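Local structure of cortical-lytic enzyme (Bacillus cereus, 4S3J) at residues 39-44 / 351-356; 133-138 / 166-171. The protein cleaves partially degraded spore cortex peptidoglycan as an N-acetylglucosaminidase during germination, recognising the muramic acid delta-lactam specific to spore peptidoglycan. All coordinates share one frame; numbering follows the deposited sequence.

Contact 1. Residues 39-44 / 351-356; sequences TLVVGQ and LARKYN
R353 lays its side chain along T39 and over V41, its guanidinium turned edge-on to the T39 carbonyl while V41 CG2 sits over one of its faces. Two nitrogens take hold of the same oxygen: NE of R353 lies 2.7 Å from O of T39, and NH1 of R353 is 2.9 Å from that O. The second bond is the more bent at the nitrogen, 133° at its hydrogen. The aliphatic part runs out straight from the helix, with CG anti to the backbone N (chi1 -180°), and bends at chi3 (-64°), which brings the guanidinium to the carbonyl. T39 OG1 slides past the arginine stem, 3.7 Å from CG of R353. This contact joins the first LysM domain to the catalytic glycosyl hydrolase family 18 domain: residues 39-44 form the loop leading into strand 45-49. Across from them, residues 351-356 hold the end of helix 345-354, closed by a Schellman motif with N356 at positive phi. V41 packs against the arginine stem, CG2 3.6 Å from R353 CB, and its CG1 lies 3.9 Å from A352 CB; V349 and I359 also touch this valine. V41 opens a type II turn ending at Q44. The turn brings the extended side chain of Q44 alongside V41, where OE1 accepts from V41 N at 3.0 Å, almost perfectly straight and in the carbonyl plane. That bond helps hold the amide, whose NE2 gives a weak bond to a water that also accepts from R353 NH1 at 3.0 Å.

Contact 2. Residues 133-138 / 166-171; sequences LTYLAY and QTIPML
T167 pushes its CG2 methyl against the backbone of 135-136, 3.4 Å from N of L136, where two parallel neighbours of the family 18 TIM barrel, strands 135-143 and 168-177, begin to pair, Y135 beside I168 and L136 beside P169. The tight part is the ladder that follows. I168 N donates to T134 O, L136 N to I168 O at 3.0 Å, and M170 N to L136 O at 2.8 Å, so the second strand is held by alternate donors and acceptors, and P169 falls at a position that gives no N-H to strand 135-143. On the face carrying Y135, A137 and M170, the side chains interlock. Y135 and I168 lie side by side and point the same way, CD1 of the tyrosine 3.5 Å from I168 CB. M170 crosses the tyrosine at about a right angle and bends at chi3 (59°). Its SD touches Y135 CB at 3.6 Å and lies 4.9 Å from the centroid of the Y135 ring, obliquely placed, a Met-aromatic contact; the sulfur also meets A137 CB. D214 and H216 of strand 214-218 touch the methionine, whose side chain is about 12 Å from that of E220, the probable proton donor. L136 and P169 face the other way, onto helix 155-164. Beyond M170 the strands splay and water takes over. One water joins Y138 O to M170 O, and at the opposite end another links T134 O with Q166 O. The water shared by L136 O, M170 O and Y138 N lies 2.7 Å from M170 O and 2.9 Å from Y138 N.

How the contacts relate
Contact 2 belongs to the buried barrel of the catalytic domain; all its touching residues are buried, though ordered waters bridge its backbone ends. Contact 1 is partly buried and peripheral, on the opposite side of the chain's centre, with centres 35 Å apart and nearest atoms about 23 Å apart. They share no strand or helix: 39-44 / 351-356 ties two domains across 307 residues of sequence, whereas 133-138 / 166-171 pairs adjacent strands of one domain. Their chemistry follows. At the domain boundary a single arginine side chain supplies the direct hydrogen bonds to a loop carbonyl; in the barrel, backbone amides and carbonyls make the ladder while apolar groups and a sulfur fill in around it.

Contact 1. Residues 39-44 / 351-356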
ATOM      1  N   THR A  39     -24.435   4.108  12.489  1.00 14.32           N
ATOM      2  CA  THR A  39     -24.037   5.439  12.885  1.00 13.49           C
ATOM      3  C   THR A  39     -22.634   5.765  12.374  1.00 14.96           C
ATOM      4  O   THR A  39     -21.832   4.853  12.068  1.00 18.71           O
ATOM      5  CB  THR A  39     -24.051   5.562  14.402  1.00 21.80           C
ATOM      6  OG1 THR A  39     -23.140   4.592  14.925  1.00 25.81           O
ATOM      7  CG2 THR A  39     -25.445   5.283  14.939  1.00 17.33           C
ATOM      8  N   LEU A  40     -22.352   7.059  12.240  1.00 12.53           N
ATOM      9  CA  LEU A  40     -20.996   7.529  11.997  1.00 11.50           C
ATOM     10  C   LEU A  40     -20.231   7.634  13.313  1.00 17.50           C
ATOM     11  O   LEU A  40     -20.806   7.908  14.375  1.00 18.25           O
ATOM     12  CB  LEU A  40     -20.996   8.880  11.277  1.00 11.64           C
ATOM     13  CG  LEU A  40     -21.658   8.929   9.894  1.00 10.60           C
ATOM     14  CD1 LEU A  40     -21.584  10.324   9.304  1.00 10.71           C
ATOM     15  CD2 LEU A  40     -21.030   7.917   8.926  1.00 11.29           C
ATOM     16  N   VAL A  41     -18.920   7.441  13.224  1.00 11.79           N
ATOM     17  CA  VAL A  41     -18.024   7.544  14.358  1.00 11.59           C
ATOM     18  C   VAL A  41     -17.279   8.870  14.334  1.00 12.64           C
ATOM     19  O   VAL A  41     -16.707   9.238  13.319  1.00 10.46           O
ATOM     20  CB  VAL A  41     -17.013   6.354  14.352  1.00 10.25           C
ATOM     21  CG1 VAL A  41     -16.000   6.488  15.496  1.00 13.57           C
ATOM     22  CG2 VAL A  41     -17.742   5.058  14.448  1.00 11.05           C
ATOM     23  N   VAL A  42     -17.304   9.616  15.439  1.00 10.68           N
ATOM     24  CA  VAL A  42     -16.551  10.861  15.529  1.00 11.01           C
ATOM     25  C   VAL A  42     -15.072  10.571  15.260  1.00 11.68           C
ATOM     26  O   VAL A  42     -14.493   9.649  15.851  1.00 12.65           O
ATOM     27  CB  VAL A  42     -16.736  11.541  16.914  1.00 13.73           C
ATOM     28  CG1 VAL A  42     -15.850  12.774  17.057  1.00 15.43           C
ATOM     29  CG2 VAL A  42     -18.174  11.912  17.090  1.00 15.34           C
ATOM     30  N   GLY A  43     -14.465  11.324  14.347  1.00 13.77           N
ATOM     31  CA  GLY A  43     -13.075  11.108  13.972  1.00 13.90           C
ATOM     32  C   GLY A  43     -12.869  10.232  12.747  1.00 12.37           C
ATOM     33  O   GLY A  43     -11.755  10.120  12.237  1.00 17.62           O
ATOM     34  N   GLN A  44     -13.941   9.590  12.278  1.00 11.29           N
ATOM     35  CA  GLN A  44     -13.956   8.810  11.039  1.00 10.83           C
ATOM     36  C   GLN A  44     -13.703   9.747   9.863  1.00 11.93           C
ATOM     37  O   GLN A  44     -14.182  10.881   9.831  1.00 14.43           O
ATOM     38  CB  GLN A  44     -15.320   8.089  10.901  1.00 18.34           C
ATOM     39  CG  GLN A  44     -15.537   7.265   9.710  1.00 37.64           C
ATOM     40  CD  GLN A  44     -16.890   6.571   9.696  1.00 17.55           C
ATOM     41  OE1 GLN A  44     -17.761   6.728  10.583  1.00 14.95           O
ATOM     42  NE2 GLN A  44     -17.063   5.762   8.696  1.00 20.98           N
ATOM     43  N   LEU A 351     -15.021  -1.328  15.100  1.00 10.52           N
ATOM     44  CA  LEU A 351     -14.669  -1.501  16.504  1.00 10.58           C
ATOM     45  C   LEU A 351     -14.923  -0.230  17.318  1.00 12.73           C
ATOM     46  O   LEU A 351     -15.446  -0.274  18.434  1.00 10.68           O
ATOM     47  CB  LEU A 351     -13.204  -1.922  16.631  1.00  9.69           C
ATOM     48  CG  LEU A 351     -12.905  -3.351  16.183  1.00 13.81           C
ATOM     49  CD1 LEU A 351     -11.417  -3.491  16.019  1.00 15.38           C
ATOM     50  CD2 LEU A 351     -13.427  -4.409  17.173  1.00 13.29           C
ATOM     51  N   ALA A 352     -14.535   0.916  16.777  1.00 10.05           N
ATOM     52  CA  ALA A 352     -14.758   2.187  17.485  1.00 12.18           C
ATOM     53  C   ALA A 352     -16.254   2.421  17.630  1.00 11.11           C
ATOM     54  O   ALA A 352     -16.719   2.892  18.669  1.00 11.08           O
ATOM     55  CB  ALA A 352     -14.083   3.340  16.750  1.00 10.79           C
ATOM     56  N   ARG A 353     -17.033   2.082  16.602  1.00  9.79           N
ATOM     57  CA  ARG A 353     -18.492   2.204  16.690  1.00  9.11           C
ATOM     58  C   ARG A 353     -19.072   1.293  17.793  1.00 10.20           C
ATOM     59  O   ARG A 353     -19.876   1.707  18.644  1.00 11.89           O
ATOM     60  CB  ARG A 353     -19.111   1.857  15.338  1.00 12.55           C
ATOM     61  CG  ARG A 353     -20.634   1.952  15.291  1.00 14.95           C
ATOM     62  CD  ARG A 353     -21.165   1.601  13.886  1.00 16.33           C
ATOM     63  NE  ARG A 353     -20.716   2.568  12.888  1.00 18.77           N
ATOM     64  CZ  ARG A 353     -19.816   2.387  11.936  1.00 24.87           C
ATOM     65  NH1 ARG A 353     -19.509   3.419  11.152  1.00 24.28           N
ATOM     66  NH2 ARG A 353     -19.253   1.213  11.734  1.00 18.86           N
ATOM     67  N   LYS A 354     -18.656   0.037  17.778  1.00 10.96           N
ATOM     68  CA  LYS A 354     -19.209  -0.952  18.703  1.00 14.35           C
ATOM     69  C   LYS A 354     -18.939  -0.588  20.155  1.00 13.46           C
ATOM     70  O   LYS A 354     -19.804  -0.750  21.027  1.00 14.11           O
ATOM     71  CB  LYS A 354     -18.629  -2.336  18.408  1.00 13.73           C
ATOM     72  CG  LYS A 354     -19.064  -3.435  19.351  1.00 13.52           C
ATOM     73  CD  LYS A 354     -18.571  -4.753  18.853  1.00 16.80           C
ATOM     74  CE  LYS A 354     -18.901  -5.864  19.855  1.00 25.26           C
ATOM     75  NZ  LYS A 354     -18.260  -7.146  19.483  1.00 41.05           N
ATOM     76  N   TYR A 355     -17.717  -0.128  20.414  1.00 11.98           N
ATOM     77  CA  TYR A 355     -17.269   0.140  21.779  1.00 14.89           C
ATOM     78  C   TYR A 355     -17.351   1.632  22.170  1.00 16.78           C
ATOM     79  O   TYR A 355     -16.818   2.056  23.210  1.00 16.36           O
ATOM     80  CB  TYR A 355     -15.869  -0.440  21.964  1.00 15.49           C
ATOM     81  CG  TYR A 355     -15.908  -1.955  21.881  1.00 13.20           C
ATOM     82  CD1 TYR A 355     -16.465  -2.711  22.912  1.00 14.72           C
ATOM     83  CD2 TYR A 355     -15.396  -2.644  20.782  1.00 14.19           C
ATOM     84  CE1 TYR A 355     -16.516  -4.088  22.844  1.00 14.58           C
ATOM     85  CE2 TYR A 355     -15.448  -4.017  20.708  1.00 18.73           C
ATOM     86  CZ  TYR A 355     -16.011  -4.738  21.744  1.00 19.94           C
ATOM     87  OH  TYR A 355     -16.049  -6.110  21.661  1.00 20.10           O
ATOM     88  N   ASN A 356     -18.036   2.402  21.332  1.00 14.13           N
ATOM     89  CA  ASN A 356     -18.388   3.791  21.592  1.00 12.44           C
ATOM     90  C   ASN A 356     -17.234   4.716  21.954  1.00 15.76           C
ATOM     91  O   ASN A 356     -17.325   5.497  22.922  1.00 17.99           O
ATOM     92  CB  ASN A 356     -19.415   3.859  22.738  1.00 20.86           C
ATOM     93  CG  ASN A 356     -20.656   3.027  22.463  1.00 38.38           C
ATOM     94  OD1 ASN A 356     -21.462   3.362  21.596  1.00 56.36           O
ATOM     95  ND2 ASN A 356     -20.815   1.937  23.205  1.00 40.33           N
TER
HETATM   96  O   HOH W   1     -18.228   2.722   8.545  1.00 26.89           O

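Contact 2. Residues 133-138 / 166-171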
ATOM      1  N   LEU A 133      -5.307  -1.048 -10.925  1.00 17.78           N
ATOM      2  CA  LEU A 133      -3.962  -1.623 -10.843  1.00 16.15           C
ATOM      3  C   LEU A 133      -3.143  -1.586 -12.129  1.00 17.41           C
ATOM      4  O   LEU A 133      -3.641  -1.891 -13.221  1.00 20.09           O
ATOM      5  CB  LEU A 133      -4.043  -3.083 -10.422  1.00 15.85           C
ATOM      6  CG  LEU A 133      -4.700  -3.374  -9.084  1.00 16.09           C
ATOM      7  CD1 LEU A 133      -4.589  -4.886  -8.849  1.00 17.57           C
ATOM      8  CD2 LEU A 133      -4.054  -2.594  -7.964  1.00 15.92           C
ATOM      9  N   THR A 134      -1.862  -1.265 -11.993  1.00 18.49           N
ATOM     10  CA  THR A 134      -0.926  -1.495 -13.084  1.00 18.77           C
ATOM     11  C   THR A 134      -0.522  -2.971 -13.091  1.00 18.53           C
ATOM     12  O   THR A 134      -0.407  -3.609 -14.159  1.00 18.68           O
ATOM     13  CB  THR A 134       0.341  -0.616 -12.964  1.00 18.70           C
ATOM     14  OG1 THR A 134      -0.027   0.754 -12.733  1.00 20.51           O
ATOM     15  CG2 THR A 134       1.182  -0.726 -14.235  1.00 18.43           C
ATOM     16  N   TYR A 135      -0.307  -3.494 -11.880  1.00 18.20           N
ATOM     17  CA  TYR A 135       0.134  -4.867 -11.666  1.00 17.71           C
ATOM     18  C   TYR A 135      -0.692  -5.568 -10.594  1.00 19.23           C
ATOM     19  O   TYR A 135      -1.048  -4.944  -9.604  1.00 17.74           O
ATOM     20  CB  TYR A 135       1.596  -4.895 -11.224  1.00 19.02           C
ATOM     21  CG  TYR A 135       2.593  -4.324 -12.190  1.00 17.92           C
ATOM     22  CD1 TYR A 135       3.127  -5.114 -13.178  1.00 20.18           C
ATOM     23  CD2 TYR A 135       3.013  -3.005 -12.089  1.00 18.96           C
ATOM     24  CE1 TYR A 135       4.041  -4.614 -14.059  1.00 24.16           C
ATOM     25  CE2 TYR A 135       3.940  -2.488 -12.967  1.00 23.81           C
ATOM     26  CZ  TYR A 135       4.447  -3.304 -13.951  1.00 26.82           C
ATOM     27  OH  TYR A 135       5.378  -2.834 -14.860  1.00 32.82           O
ATOM     28  N   LEU A 136      -0.957  -6.864 -10.795  1.00 17.41           N
ATOM     29  CA  LEU A 136      -1.573  -7.747  -9.801  1.00 15.71           C
ATOM     30  C   LEU A 136      -0.569  -8.831  -9.438  1.00 17.65           C
ATOM     31  O   LEU A 136      -0.058  -9.531 -10.327  1.00 18.69           O
ATOM     32  CB  LEU A 136      -2.861  -8.361 -10.334  1.00 17.50           C
ATOM     33  CG  LEU A 136      -3.574  -9.355  -9.415  1.00 18.86           C
ATOM     34  CD1 LEU A 136      -4.049  -8.680  -8.101  1.00 17.07           C
ATOM     35  CD2 LEU A 136      -4.738 -10.004 -10.136  1.00 21.33           C
ATOM     36  N   ALA A 137      -0.293  -8.968  -8.146  1.00 15.63           N
ATOM     37  CA  ALA A 137       0.746  -9.874  -7.650  1.00 15.68           C
ATOM     38  C   ALA A 137       0.184 -11.021  -6.835  1.00 14.97           C
ATOM     39  O   ALA A 137      -0.101 -10.856  -5.642  1.00 15.50           O
ATOM     40  CB  ALA A 137       1.757  -9.113  -6.808  1.00 17.56           C
ATOM     41  N   TYR A 138       0.054 -12.191  -7.457  1.00 15.23           N
ATOM     42  CA  TYR A 138      -0.459 -13.362  -6.775  1.00 15.62           C
ATOM     43  C   TYR A 138       0.665 -14.044  -5.997  1.00 17.29           C
ATOM     44  O   TYR A 138       1.602 -14.616  -6.561  1.00 18.07           O
ATOM     45  CB  TYR A 138      -1.138 -14.297  -7.780  1.00 17.02           C
ATOM     46  CG  TYR A 138      -1.872 -15.486  -7.174  1.00 18.75           C
ATOM     47  CD1 TYR A 138      -2.124 -15.570  -5.818  1.00 23.76           C
ATOM     48  CD2 TYR A 138      -2.286 -16.544  -7.973  1.00 17.77           C
ATOM     49  CE1 TYR A 138      -2.774 -16.664  -5.280  1.00 29.30           C
ATOM     50  CE2 TYR A 138      -2.956 -17.625  -7.439  1.00 18.06           C
ATOM     51  CZ  TYR A 138      -3.183 -17.690  -6.104  1.00 20.35           C
ATOM     52  OH  TYR A 138      -3.840 -18.786  -5.562  1.00 24.16           O
ATOM     53  N   GLN A 166      -6.432  -5.133 -18.400  1.00 25.79           N
ATOM     54  CA  GLN A 166      -5.195  -4.492 -18.840  1.00 26.47           C
ATOM     55  C   GLN A 166      -4.189  -4.325 -17.697  1.00 25.44           C
ATOM     56  O   GLN A 166      -3.263  -3.511 -17.771  1.00 27.72           O
ATOM     57  CB  GLN A 166      -5.505  -3.140 -19.487  1.00 33.18           C
ATOM     58  CG  GLN A 166      -6.258  -3.278 -20.792  1.00 36.10           C
ATOM     59  CD  GLN A 166      -7.746  -3.518 -20.595  1.00 54.58           C
ATOM     60  OE1 GLN A 166      -8.290  -4.507 -21.081  1.00 57.74           O
ATOM     61  NE2 GLN A 166      -8.410  -2.610 -19.891  1.00 63.89           N
ATOM     62  N   THR A 167      -4.363  -5.132 -16.660  1.00 21.43           N
ATOM     63  CA  THR A 167      -3.409  -5.231 -15.568  1.00 18.75           C
ATOM     64  C   THR A 167      -2.387  -6.303 -15.917  1.00 19.13           C
ATOM     65  O   THR A 167      -2.744  -7.336 -16.469  1.00 26.94           O
ATOM     66  CB  THR A 167      -4.125  -5.573 -14.239  1.00 22.95           C
ATOM     67  OG1 THR A 167      -5.134  -4.594 -13.989  1.00 21.76           O
ATOM     68  CG2 THR A 167      -3.161  -5.621 -13.062  1.00 21.99           C
ATOM     69  N   ILE A 168      -1.121  -6.040 -15.609  1.00 20.62           N
ATOM     70  CA  ILE A 168      -0.050  -7.029 -15.794  1.00 22.55           C
ATOM     71  C   ILE A 168      -0.012  -7.964 -14.604  1.00 21.58           C
ATOM     72  O   ILE A 168       0.265  -7.507 -13.506  1.00 19.74           O
ATOM     73  CB  ILE A 168       1.351  -6.385 -15.895  1.00 21.31           C
ATOM     74  CG1 ILE A 168       1.414  -5.305 -16.974  1.00 26.22           C
ATOM     75  CG2 ILE A 168       2.432  -7.473 -16.044  1.00 21.50           C
ATOM     76  CD1 ILE A 168       1.192  -5.788 -18.334  1.00 29.52           C
ATOM     77  N   PRO A 169      -0.250  -9.282 -14.801  1.00 25.85           N
ATOM     78  CA  PRO A 169      -0.026 -10.156 -13.640  1.00 22.02           C
ATOM     79  C   PRO A 169       1.462 -10.405 -13.423  1.00 18.79           C
ATOM     80  O   PRO A 169       2.171 -10.651 -14.388  1.00 22.62           O
ATOM     81  CB  PRO A 169      -0.782 -11.433 -14.007  1.00 24.50           C
ATOM     82  CG  PRO A 169      -0.776 -11.461 -15.492  1.00 21.48           C
ATOM     83  CD  PRO A 169      -0.786 -10.024 -15.957  1.00 22.87           C
ATOM     84  N   MET A 170       1.935 -10.267 -12.189  1.00 18.66           N
ATOM     85  CA  MET A 170       3.335 -10.570 -11.848  1.00 17.28           C
ATOM     86  C   MET A 170       3.517 -12.042 -11.528  1.00 20.35           C
ATOM     87  O   MET A 170       2.625 -12.689 -10.956  1.00 20.29           O
ATOM     88  CB  MET A 170       3.779  -9.709 -10.660  1.00 18.37           C
ATOM     89  CG  MET A 170       3.875  -8.216 -10.966  1.00 22.05           C
ATOM     90  SD  MET A 170       3.767  -7.131  -9.513  1.00 21.12           S
ATOM     91  CE  MET A 170       5.133  -7.697  -8.521  1.00 20.53           C
ATOM     92  N   LEU A 171       4.656 -12.582 -11.941  1.00 19.29           N
ATOM     93  CA  LEU A 171       5.083 -13.907 -11.518  1.00 17.97           C
ATOM     94  C   LEU A 171       5.875 -13.717 -10.239  1.00 18.19           C
ATOM     95  O   LEU A 171       7.057 -13.350 -10.274  1.00 18.34           O
ATOM     96  CB  LEU A 171       5.915 -14.584 -12.615  1.00 18.34           C
ATOM     97  CG  LEU A 171       6.585 -15.916 -12.251  1.00 18.46           C
ATOM     98  CD1 LEU A 171       5.630 -16.890 -11.606  1.00 20.91           C
ATOM     99  CD2 LEU A 171       7.195 -16.567 -13.478  1.00 26.22           C
TER
HETATM  100  O   HOH W   2      -1.053  -2.520 -16.497  1.00 20.92           O
HETATM  101  O   HOH W   3       0.001 -12.343 -10.324  1.00 18.75           O
HETATM  102  O   HOH W   4       2.448 -14.928  -9.193  1.00 16.76           O